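Local coordinates for TlmII (Streptoalloteichus hindustanus, PDB 4HVM), which takes part in tallysomycin biosynthesis and, as a condensation-family protein of nonribosomal peptide assembly, probably acts on or binds phosphopantetheine-linked intermediates, at residues V157-Y162 with A168-F173; P64-N69 with P120-H125; R51-A56 with L87-L92; A177-L182 with L287-V292. One frame throughout, in Å; residues are numbered along the deposited sequence.

Contact 1 of 4, residues V157-Y162 with A168-F173; sequences VWQAYY and AQYRDF
Gln159 and Tyr170 make this contact by themselves, each contributing about half of a small buried area, and a single hydrogen bond joins them. The Tyr170 hydroxyl gives its proton to Gln159, with OH and OE1 3.0 Å apart. It approaches OE1 at a C=O...donor angle of 113° and 53° out of the carbonyl plane, from above the amide and clear of the lone-pair directions. Seen from the tyrosine, OE1 sits at the ring edge, close to the ring plane; amide and ring are turned 56° against each other. The Gln159 chain runs extended beyond CG, and this length lets a residue of helix 147-161 meet a ring arriving from the opposite direction. Tyrosine suits the loop position because its ring can pack while its hydroxyl stays polar: the ring rests on Met152 and Ala156 of the same helix and meets Phe63 edge-to-face. Replacing Gln159 by a leucine would probably leave the Tyr170 hydroxyl without this acceptor and the ring tip less firmly placed. Here a surface loop doubles back on the helix it follows and lays an aromatic side chain along it, within the condensation domain.

Contact 2 of 4, residues P64-N69 with P120-H125; sequences PLLRVN and PLVRLH
Leu66 and Val122 form the close-packed half of this buried contact. The CD2 methyl of Leu66 lies 3.9 Å from CG1 of Val122 and almost as near to CG2, so it meets both branches. Val122 can offer the pair because its CG1 is anti to the backbone N (chi1 174°), which leaves CG2 beside that N. A beta-branched residue suits such a strand position, giving two methyls close to the backbone. Beyond it, Leu121 brings CD1 to 3.6 Å from the carbonyl O of Val68, an apolar group laid against a polar one. Leu60, Leu144 and Leu145 extend the apolar surroundings.

The looser half is wet. No direct hydrogen bond crosses between the segments; two waters lie in the gap between their backbones. Water 1 accepts from Val122 N at 3.1 Å and also bonds to Leu66 O. Water 2 takes the proton of Leu121 N at 2.6 Å and reaches both Leu66 O and Val68 O, the latter at 3.1 Å. Water thus bridges these carbonyls and amides, which make no direct bond between the two segments. Asn69 borders Leu121, but its amide is held elsewhere, ND2 by Asp119 O and OD1 by Arg81.

Strand 68-72 belongs to a three-stranded antiparallel sheet and strand 122-128 to the larger mixed one, so the contact is a water-mediated seam between two sheets of the condensation domain. It lies beside the segment beginning at His141, the counterpart of the family's HHxxxDG motif; HQMLLDA here probably lacks the usual catalytic histidine.

Contact 3 of 4, residues R51-A56 with L87-L92; sequences RLAAAA and LVRSDL
Ala53 and Ala56, one helical turn apart, present their CB atoms to Leu87, and this apolar packing is the main part of the contact. The two methyls of Leu87 divide the work: CD2 lies 3.8 Å from CB of Ala53, while CD1 lies 3.9 Å from CB of Ala56. Leu87 carries its CG anti to the backbone N (chi1 -180°), which sends the fork of the side chain to the helix. CD2 also rests 3.4 Å from the carbonyl O of Ala53, a van der Waals neighbour of the helix backbone itself. Alanine suits both helix positions, since its short side chain lets leucine come down close to the backbone. The segment axes approach to 9.7 Å and run nearly antiparallel, at 159°.

A second kind of contact joins a charged group to a methyl. CB of Ala53 sits over one face of the Arg89 guanidinium, displaced toward its rim and 3.6 Å from NH1. The bend of the arginine at chi3 (61°) turns the flat group back to the helix. Its charge finds a long, weak ion pair with Asp50 near the helix start, so arginine fits here at the exposed margin, with a face for carbon and N-H groups left for the carboxylate.

Backbone hydrogen bonding lies elsewhere: Val88 and Ser90 bond to strand 122-128, the parallel neighbour of this edge strand. With no hydrogen bond between helix and strand segments, their cohesion probably comes chiefly from dispersion and exclusion of water, with the arginine probably adding only a modest electrostatic term.

Contact 4 of 4, residues A177-L182 with L287-V292; sequences ADFHPL and LQLGSV
An apolar loop-to-loop contact with a CH-pi interaction at its centre joins Phe179 and Pro181 to Leu287 and Leu289. Leu289 sets CD2 over one face of the Phe179 ring, 4.1 Å from the centroid and 22° off the ring normal, displaced toward the rim near CE2. Leu287 takes the edge instead: its CD1 lies in the ring plane, 3.8 Å from CE2 of Phe179. CD1 of Leu287 also lies 3.8 Å from CG of Pro181, the two side chains crossing at about a right angle. Phe179 reaches both leucines because its CG is anti to the backbone N (chi1 175°), carrying the ring out from its loop. In the condensation fold, segment 177-182 follows four of the five strands of the mixed sheet, whereas 287-292 lies after helix 283-286 in the connection between strands 274-282 and 297-305 of the six-stranded one, consistent with a contact at the junction of the two halves of the fold. An alanine in place of Phe179 would probably leave Leu289 CD2 without its aromatic face and open a gap between the loops. On the opposite face of the ring lies Pro181 N, near the rim. A proline fits here, offering rigid carbon to Leu287; next to it, Leu182 N bonds to ND1 of His180 at 3.0 Å, in the plane of the imidazole.

Contact 2 is the most deeply buried and has the largest interface, contact 3 is partly buried, and contacts 1 and 4 lie at the surface. Contacts 2 and 3 reach the same mixed sheet through its neighbouring strands 122-128 and 87-91, and both involve helix 49-62, since Ala56 packs on Leu124. That helix also packs on helix 147-161 of contact 1, Ala55 on Ala160, and Val157 touches Leu124. Contact 4 stands apart from 2 and 3 but meets contact 1 through Arg171 and Ser291. Chemistry varies with place: one side-chain hydrogen bond in 1, apolar packing beside bridging waters in 2, methyls and a guanidinium face in 3, and a ring with leucines in 4.

Contact 1 of 4, residues V157-Y162 with A168-F173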
# COMPACT_ATOMS: atom_id res chain seq x y z
N VAL A 157 -5.37 -16.72 -9.94
CA VAL A 157 -4.56 -17.87 -10.32
C VAL A 157 -5.11 -19.15 -9.71
O VAL A 157 -5.22 -20.17 -10.38
CB VAL A 157 -3.08 -17.69 -9.91
CG1 VAL A 157 -2.28 -18.93 -10.25
CG2 VAL A 157 -2.49 -16.46 -10.59
N TRP A 158 -5.48 -19.08 -8.43
CA TRP A 158 -6.08 -20.23 -7.76
C TRP A 158 -7.46 -20.54 -8.31
O TRP A 158 -7.89 -21.70 -8.32
CB TRP A 158 -6.14 -20.00 -6.25
CG TRP A 158 -4.82 -20.24 -5.56
CD1 TRP A 158 -4.02 -19.30 -4.98
CD2 TRP A 158 -4.16 -21.50 -5.39
NE1 TRP A 158 -2.89 -19.90 -4.46
CE2 TRP A 158 -2.96 -21.25 -4.70
CE3 TRP A 158 -4.47 -22.81 -5.76
CZ2 TRP A 158 -2.07 -22.27 -4.36
CZ3 TRP A 158 -3.58 -23.82 -5.42
CH2 TRP A 158 -2.40 -23.55 -4.73
N GLN A 159 -8.17 -19.51 -8.77
CA GLN A 159 -9.46 -19.71 -9.42
C GLN A 159 -9.29 -20.50 -10.72
O GLN A 159 -10.09 -21.38 -11.02
CB GLN A 159 -10.14 -18.37 -9.70
CG GLN A 159 -10.85 -17.75 -8.50
CD GLN A 159 -11.68 -16.54 -8.88
OE1 GLN A 159 -11.59 -16.02 -10.00
NE2 GLN A 159 -12.51 -16.07 -7.95
N ALA A 160 -8.25 -20.16 -11.48
CA ALA A 160 -7.97 -20.84 -12.73
C ALA A 160 -7.57 -22.28 -12.49
O ALA A 160 -7.84 -23.16 -13.32
CB ALA A 160 -6.88 -20.10 -13.50
N TYR A 161 -6.93 -22.53 -11.35
CA TYR A 161 -6.48 -23.87 -10.98
C TYR A 161 -7.65 -24.84 -10.85
O TYR A 161 -7.52 -26.02 -11.15
CB TYR A 161 -5.68 -23.81 -9.68
CG TYR A 161 -5.15 -25.14 -9.19
CD1 TYR A 161 -3.99 -25.68 -9.72
CD2 TYR A 161 -5.81 -25.85 -8.20
CE1 TYR A 161 -3.49 -26.89 -9.28
CE2 TYR A 161 -5.32 -27.07 -7.75
CZ TYR A 161 -4.17 -27.59 -8.30
OH TYR A 161 -3.68 -28.80 -7.86
N TYR A 162 -8.79 -24.32 -10.40
CA TYR A 162 -9.98 -25.13 -10.21
C TYR A 162 -10.97 -24.97 -11.36
O TYR A 162 -12.02 -25.61 -11.38
CB TYR A 162 -10.67 -24.80 -8.89
CG TYR A 162 -9.98 -25.38 -7.68
CD1 TYR A 162 -9.91 -26.76 -7.50
CD2 TYR A 162 -9.42 -24.57 -6.71
CE1 TYR A 162 -9.29 -27.30 -6.40
CE2 TYR A 162 -8.79 -25.11 -5.60
CZ TYR A 162 -8.73 -26.48 -5.45
OH TYR A 162 -8.11 -27.02 -4.35
N ALA A 168 -14.56 -12.25 -17.49
CA ALA A 168 -15.65 -11.29 -17.58
C ALA A 168 -16.10 -10.81 -16.21
O ALA A 168 -16.73 -9.76 -16.08
CB ALA A 168 -16.82 -11.88 -18.35
N GLN A 169 -15.78 -11.58 -15.18
CA GLN A 169 -16.11 -11.22 -13.81
C GLN A 169 -15.33 -9.98 -13.39
O GLN A 169 -15.76 -9.23 -12.52
CB GLN A 169 -15.79 -12.39 -12.87
CG GLN A 169 -16.55 -12.37 -11.55
CD GLN A 169 -17.94 -12.97 -11.67
OE1 GLN A 169 -18.40 -13.30 -12.76
NE2 GLN A 169 -18.61 -13.14 -10.53
N TYR A 170 -14.17 -9.78 -14.01
CA TYR A 170 -13.32 -8.64 -13.70
C TYR A 170 -13.50 -7.54 -14.74
O TYR A 170 -13.90 -7.80 -15.87
CB TYR A 170 -11.84 -9.06 -13.65
CG TYR A 170 -11.54 -10.16 -12.65
CD1 TYR A 170 -11.68 -11.50 -13.00
CD2 TYR A 170 -11.10 -9.86 -11.36
CE1 TYR A 170 -11.40 -12.50 -12.09
CE2 TYR A 170 -10.82 -10.86 -10.45
CZ TYR A 170 -10.97 -12.18 -10.82
OH TYR A 170 -10.69 -13.18 -9.91
N ARG A 171 -13.19 -6.31 -14.34
CA ARG A 171 -13.29 -5.16 -15.23
C ARG A 171 -11.89 -4.73 -15.66
O ARG A 171 -11.04 -4.45 -14.81
CB ARG A 171 -14.00 -4.01 -14.53
CG ARG A 171 -14.29 -2.82 -15.42
CD ARG A 171 -14.95 -1.70 -14.62
NE ARG A 171 -15.32 -0.56 -15.45
CZ ARG A 171 -15.71 0.61 -14.97
NH1 ARG A 171 -15.76 0.81 -13.66
NH2 ARG A 171 -16.03 1.59 -15.80
N ASP A 172 -11.66 -4.68 -16.97
CA ASP A 172 -10.35 -4.31 -17.50
C ASP A 172 -9.99 -2.87 -17.13
O ASP A 172 -10.84 -1.99 -17.14
CB ASP A 172 -10.32 -4.50 -19.03
CG ASP A 172 -8.91 -4.60 -19.59
OD1 ASP A 172 -8.00 -3.91 -19.08
OD2 ASP A 172 -8.71 -5.38 -20.55
N PHE A 173 -8.72 -2.66 -16.79
CA PHE A 173 -8.23 -1.34 -16.39
C PHE A 173 -8.31 -0.34 -17.53
O PHE A 173 -8.35 0.87 -17.31
CB PHE A 173 -6.79 -1.44 -15.88
CG PHE A 173 -6.19 -0.11 -15.52
CD1 PHE A 173 -6.55 0.52 -14.34
CD2 PHE A 173 -5.26 0.50 -16.34
CE1 PHE A 173 -6.00 1.74 -14.00
CE2 PHE A 173 -4.71 1.72 -16.01
CZ PHE A 173 -5.08 2.34 -14.83

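Contact 2 of 4, residues P64-N69 with P120-H125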
# COMPACT_ATOMS: atom_id res chain seq x y z
N PRO A 64 -3.92 -8.27 -19.80
CA PRO A 64 -2.86 -7.59 -20.55
C PRO A 64 -2.13 -6.51 -19.75
O PRO A 64 -1.02 -6.12 -20.13
CB PRO A 64 -3.60 -6.96 -21.74
CG PRO A 64 -5.06 -6.96 -21.33
CD PRO A 64 -5.23 -8.17 -20.46
N LEU A 65 -2.74 -6.05 -18.67
CA LEU A 65 -2.11 -5.05 -17.82
C LEU A 65 -0.84 -5.60 -17.17
O LEU A 65 0.14 -4.88 -16.98
CB LEU A 65 -3.07 -4.57 -16.73
CG LEU A 65 -2.47 -3.64 -15.67
CD1 LEU A 65 -2.00 -2.34 -16.30
CD2 LEU A 65 -3.46 -3.37 -14.56
N LEU A 66 -0.86 -6.89 -16.84
CA LEU A 66 0.28 -7.52 -16.21
C LEU A 66 1.47 -7.59 -17.15
O LEU A 66 2.62 -7.67 -16.71
CB LEU A 66 -0.10 -8.93 -15.74
CG LEU A 66 -1.30 -9.02 -14.80
CD1 LEU A 66 -1.57 -10.47 -14.43
CD2 LEU A 66 -1.08 -8.18 -13.55
N ARG A 67 1.20 -7.56 -18.45
CA ARG A 67 2.24 -7.64 -19.47
C ARG A 67 2.57 -6.26 -20.02
O ARG A 67 2.93 -6.12 -21.19
CB ARG A 67 1.80 -8.57 -20.60
CG ARG A 67 1.67 -10.02 -20.19
CD ARG A 67 1.14 -10.89 -21.32
NE ARG A 67 -0.31 -10.79 -21.46
CZ ARG A 67 -0.92 -10.25 -22.51
NH1 ARG A 67 -0.22 -9.77 -23.53
NH2 ARG A 67 -2.25 -10.20 -22.56
N VAL A 68 2.46 -5.23 -19.19
CA VAL A 68 2.64 -3.86 -19.64
C VAL A 68 3.99 -3.26 -19.25
O VAL A 68 4.43 -3.37 -18.10
CB VAL A 68 1.49 -2.95 -19.14
CG1 VAL A 68 1.92 -1.49 -19.10
CG2 VAL A 68 0.26 -3.14 -20.02
N ASN A 69 4.66 -2.66 -20.23
CA ASN A 69 5.86 -1.87 -19.98
C ASN A 69 5.57 -0.40 -20.24
O ASN A 69 4.57 -0.07 -20.88
CB ASN A 69 7.01 -2.36 -20.85
CG ASN A 69 7.51 -3.73 -20.45
OD1 ASN A 69 7.07 -4.75 -21.00
ND2 ASN A 69 8.42 -3.77 -19.49
N PRO A 120 9.57 -7.76 -17.58
CA PRO A 120 8.27 -8.01 -16.95
C PRO A 120 8.17 -7.34 -15.58
O PRO A 120 9.06 -7.53 -14.74
CB PRO A 120 8.23 -9.54 -16.80
CG PRO A 120 9.65 -9.99 -16.96
CD PRO A 120 10.26 -9.02 -17.92
N LEU A 121 7.11 -6.57 -15.36
CA LEU A 121 6.95 -5.81 -14.12
C LEU A 121 6.03 -6.51 -13.12
O LEU A 121 5.82 -6.02 -12.01
CB LEU A 121 6.43 -4.40 -14.43
CG LEU A 121 7.30 -3.57 -15.37
CD1 LEU A 121 6.69 -2.19 -15.59
CD2 LEU A 121 8.70 -3.44 -14.81
N VAL A 122 5.46 -7.64 -13.53
CA VAL A 122 4.67 -8.47 -12.64
C VAL A 122 5.15 -9.91 -12.73
O VAL A 122 4.89 -10.60 -13.72
CB VAL A 122 3.17 -8.41 -12.99
CG1 VAL A 122 2.39 -9.40 -12.14
CG2 VAL A 122 2.64 -7.00 -12.81
N ARG A 123 5.85 -10.36 -11.70
CA ARG A 123 6.41 -11.71 -11.67
C ARG A 123 5.62 -12.61 -10.72
O ARG A 123 5.40 -12.26 -9.56
CB ARG A 123 7.88 -11.67 -11.26
CG ARG A 123 8.77 -10.96 -12.26
CD ARG A 123 10.13 -10.61 -11.68
NE ARG A 123 10.45 -9.20 -11.90
CZ ARG A 123 10.88 -8.38 -10.95
NH1 ARG A 123 11.06 -8.82 -9.71
NH2 ARG A 123 11.14 -7.11 -11.25
N LEU A 124 5.19 -13.76 -11.22
CA LEU A 124 4.50 -14.74 -10.39
C LEU A 124 5.48 -15.82 -9.97
O LEU A 124 6.15 -16.41 -10.81
CB LEU A 124 3.31 -15.35 -11.12
CG LEU A 124 2.17 -14.40 -11.48
CD1 LEU A 124 1.01 -15.14 -12.11
CD2 LEU A 124 1.72 -13.63 -10.25
N HIS A 125 5.59 -16.06 -8.67
CA HIS A 125 6.47 -17.09 -8.15
C HIS A 125 5.69 -18.32 -7.69
O HIS A 125 4.71 -18.20 -6.95
CB HIS A 125 7.33 -16.54 -7.00
CG HIS A 125 8.33 -15.52 -7.42
ND1 HIS A 125 9.66 -15.82 -7.62
CD2 HIS A 125 8.20 -14.20 -7.69
CE1 HIS A 125 10.31 -14.73 -7.99
NE2 HIS A 125 9.45 -13.73 -8.04
O HOH W 1 4.71 -9.06 -16.16
O HOH W 2 5.14 -6.15 -17.02

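Contact 3 of 4, residues R51-A56 with L87-L92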
# COMPACT_ATOMS: atom_id res chain seq x y z
N ARG A 51 -0.17 -27.95 -13.12
CA ARG A 51 -1.52 -27.43 -13.27
C ARG A 51 -1.59 -26.01 -12.74
O ARG A 51 -2.25 -25.15 -13.33
CB ARG A 51 -2.53 -28.31 -12.53
CG ARG A 51 -3.97 -27.85 -12.66
CD ARG A 51 -4.44 -27.92 -14.10
NE ARG A 51 -5.67 -27.16 -14.33
CZ ARG A 51 -5.69 -25.91 -14.77
NH1 ARG A 51 -4.56 -25.26 -15.04
NH2 ARG A 51 -6.86 -25.29 -14.95
N LEU A 52 -0.90 -25.76 -11.64
CA LEU A 52 -0.85 -24.43 -11.04
C LEU A 52 -0.04 -23.48 -11.91
O LEU A 52 -0.39 -22.30 -12.06
CB LEU A 52 -0.26 -24.50 -9.64
CG LEU A 52 -0.19 -23.18 -8.85
CD1 LEU A 52 -1.57 -22.56 -8.69
CD2 LEU A 52 0.46 -23.41 -7.50
N ALA A 53 1.04 -23.99 -12.49
CA ALA A 53 1.88 -23.21 -13.39
C ALA A 53 1.11 -22.81 -14.64
O ALA A 53 1.25 -21.69 -15.14
CB ALA A 53 3.13 -23.99 -13.77
N ALA A 54 0.29 -23.72 -15.14
CA ALA A 54 -0.55 -23.45 -16.30
C ALA A 54 -1.60 -22.41 -15.96
O ALA A 54 -1.97 -21.58 -16.80
CB ALA A 54 -1.20 -24.73 -16.79
N ALA A 55 -2.09 -22.45 -14.72
CA ALA A 55 -3.10 -21.51 -14.27
C ALA A 55 -2.52 -20.10 -14.22
O ALA A 55 -3.21 -19.13 -14.55
CB ALA A 55 -3.63 -21.91 -12.90
N ALA A 56 -1.26 -19.99 -13.81
CA ALA A 56 -0.60 -18.69 -13.72
C ALA A 56 -0.45 -18.07 -15.10
O ALA A 56 -0.67 -16.87 -15.28
CB ALA A 56 0.75 -18.84 -13.05
N LEU A 87 6.71 -16.18 -15.20
CA LEU A 87 6.50 -17.27 -14.26
C LEU A 87 7.81 -17.90 -13.80
O LEU A 87 8.50 -18.56 -14.58
CB LEU A 87 5.58 -18.33 -14.87
CG LEU A 87 5.28 -19.54 -13.98
CD1 LEU A 87 4.66 -19.10 -12.66
CD2 LEU A 87 4.36 -20.51 -14.70
N VAL A 88 8.16 -17.67 -12.54
CA VAL A 88 9.38 -18.22 -11.96
C VAL A 88 9.05 -19.38 -11.03
O VAL A 88 8.24 -19.25 -10.12
CB VAL A 88 10.14 -17.14 -11.16
CG1 VAL A 88 11.41 -17.73 -10.56
CG2 VAL A 88 10.46 -15.95 -12.05
N ARG A 89 9.69 -20.53 -11.27
CA ARG A 89 9.43 -21.72 -10.47
C ARG A 89 10.63 -22.09 -9.62
O ARG A 89 11.74 -22.27 -10.13
CB ARG A 89 9.03 -22.89 -11.38
CG ARG A 89 7.87 -22.55 -12.30
CD ARG A 89 7.45 -23.74 -13.15
NE ARG A 89 6.98 -24.86 -12.33
CZ ARG A 89 6.35 -25.92 -12.80
NH1 ARG A 89 6.09 -26.02 -14.10
NH2 ARG A 89 5.96 -26.89 -11.98
N SER A 90 10.42 -22.21 -8.31
CA SER A 90 11.49 -22.53 -7.37
C SER A 90 11.09 -23.69 -6.45
O SER A 90 9.91 -24.01 -6.31
CB SER A 90 11.85 -21.30 -6.53
OG SER A 90 12.31 -20.24 -7.35
N ASP A 91 12.09 -24.30 -5.83
CA ASP A 91 11.87 -25.41 -4.91
C ASP A 91 12.82 -25.28 -3.71
O ASP A 91 14.04 -25.24 -3.88
CB ASP A 91 12.09 -26.75 -5.62
CG ASP A 91 11.52 -27.93 -4.85
OD1 ASP A 91 11.71 -27.98 -3.62
OD2 ASP A 91 10.89 -28.80 -5.48
N LEU A 92 12.25 -25.21 -2.51
CA LEU A 92 13.04 -24.96 -1.30
C LEU A 92 12.99 -26.12 -0.31
O LEU A 92 13.19 -25.92 0.88
CB LEU A 92 12.54 -23.69 -0.61
CG LEU A 92 12.50 -22.42 -1.45
CD1 LEU A 92 12.06 -21.24 -0.60
CD2 LEU A 92 13.84 -22.14 -2.10

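Contact 4 of 4, residues A177-L182 with L287-V292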
# COMPACT_ATOMS: atom_id res chain seq x y z
N ALA A 177 -8.63 3.78 -17.45
CA ALA A 177 -7.31 4.37 -17.58
C ALA A 177 -7.40 5.88 -17.80
O ALA A 177 -6.54 6.64 -17.35
CB ALA A 177 -6.54 3.72 -18.70
N ASP A 178 -8.45 6.30 -18.50
CA ASP A 178 -8.67 7.72 -18.78
C ASP A 178 -9.45 8.39 -17.66
O ASP A 178 -9.65 9.60 -17.68
CB ASP A 178 -9.41 7.89 -20.10
CG ASP A 178 -8.74 7.17 -21.26
OD1 ASP A 178 -7.51 6.95 -21.18
OD2 ASP A 178 -9.43 6.83 -22.24
N PHE A 179 -9.90 7.60 -16.69
CA PHE A 179 -10.73 8.11 -15.61
C PHE A 179 -9.97 9.04 -14.67
O PHE A 179 -8.82 8.80 -14.32
CB PHE A 179 -11.37 6.98 -14.82
CG PHE A 179 -12.16 7.44 -13.62
CD1 PHE A 179 -13.40 8.04 -13.78
CD2 PHE A 179 -11.66 7.28 -12.34
CE1 PHE A 179 -14.12 8.47 -12.69
CE2 PHE A 179 -12.38 7.70 -11.24
CZ PHE A 179 -13.61 8.30 -11.41
N HIS A 180 -10.64 10.12 -14.26
CA HIS A 180 -10.08 11.09 -13.33
C HIS A 180 -11.20 11.66 -12.47
O HIS A 180 -12.19 12.18 -13.00
CB HIS A 180 -9.38 12.21 -14.10
CG HIS A 180 -8.39 12.98 -13.28
ND1 HIS A 180 -8.75 13.77 -12.21
CD2 HIS A 180 -7.04 13.08 -13.38
CE1 HIS A 180 -7.67 14.32 -11.69
NE2 HIS A 180 -6.62 13.92 -12.38
N PRO A 181 -11.06 11.56 -11.14
CA PRO A 181 -12.08 12.04 -10.20
C PRO A 181 -12.36 13.52 -10.36
O PRO A 181 -13.42 14.00 -9.95
CB PRO A 181 -11.43 11.78 -8.83
CG PRO A 181 -10.46 10.68 -9.08
CD PRO A 181 -9.92 10.93 -10.45
N LEU A 182 -11.42 14.25 -10.96
CA LEU A 182 -11.56 15.68 -11.19
C LEU A 182 -11.63 15.98 -12.69
O LEU A 182 -10.92 16.83 -13.20
CB LEU A 182 -10.39 16.43 -10.56
CG LEU A 182 -10.11 16.09 -9.10
CD1 LEU A 182 -8.97 16.94 -8.57
CD2 LEU A 182 -11.35 16.27 -8.25
N LEU A 287 -15.30 5.52 -5.00
CA LEU A 287 -15.89 6.05 -6.23
C LEU A 287 -16.72 5.03 -7.00
O LEU A 287 -17.17 5.29 -8.12
CB LEU A 287 -14.81 6.65 -7.13
CG LEU A 287 -14.13 7.92 -6.62
CD1 LEU A 287 -13.17 8.49 -7.66
CD2 LEU A 287 -15.16 8.96 -6.21
N GLN A 288 -16.92 3.87 -6.38
CA GLN A 288 -17.71 2.79 -6.98
C GLN A 288 -17.21 2.36 -8.36
O GLN A 288 -18.00 2.05 -9.24
CB GLN A 288 -19.20 3.14 -7.03
CG GLN A 288 -19.93 2.89 -5.72
CD GLN A 288 -19.51 3.86 -4.63
OE1 GLN A 288 -19.43 5.07 -4.85
NE2 GLN A 288 -19.25 3.34 -3.44
N LEU A 289 -15.89 2.35 -8.54
CA LEU A 289 -15.30 1.73 -9.71
C LEU A 289 -15.38 0.22 -9.49
O LEU A 289 -15.39 -0.24 -8.35
CB LEU A 289 -13.84 2.17 -9.89
CG LEU A 289 -13.55 3.67 -9.78
CD1 LEU A 289 -12.06 3.95 -9.99
CD2 LEU A 289 -14.40 4.47 -10.77
N GLY A 290 -15.46 -0.55 -10.57
CA GLY A 290 -15.69 -1.98 -10.44
C GLY A 290 -14.55 -2.77 -9.83
O GLY A 290 -13.59 -2.20 -9.30
N SER A 291 -14.65 -4.09 -9.92
CA SER A 291 -13.56 -4.95 -9.50
C SER A 291 -12.41 -4.88 -10.51
O SER A 291 -12.18 -5.81 -11.28
CB SER A 291 -14.04 -6.39 -9.33
OG SER A 291 -14.76 -6.82 -10.47
N VAL A 292 -11.71 -3.75 -10.50
CA VAL A 292 -10.67 -3.49 -11.49
C VAL A 292 -9.29 -3.86 -10.97
O VAL A 292 -8.89 -3.44 -9.88
CB VAL A 292 -10.65 -2.01 -11.90
CG1 VAL A 292 -9.51 -1.72 -12.86
CG2 VAL A 292 -11.98 -1.61 -12.51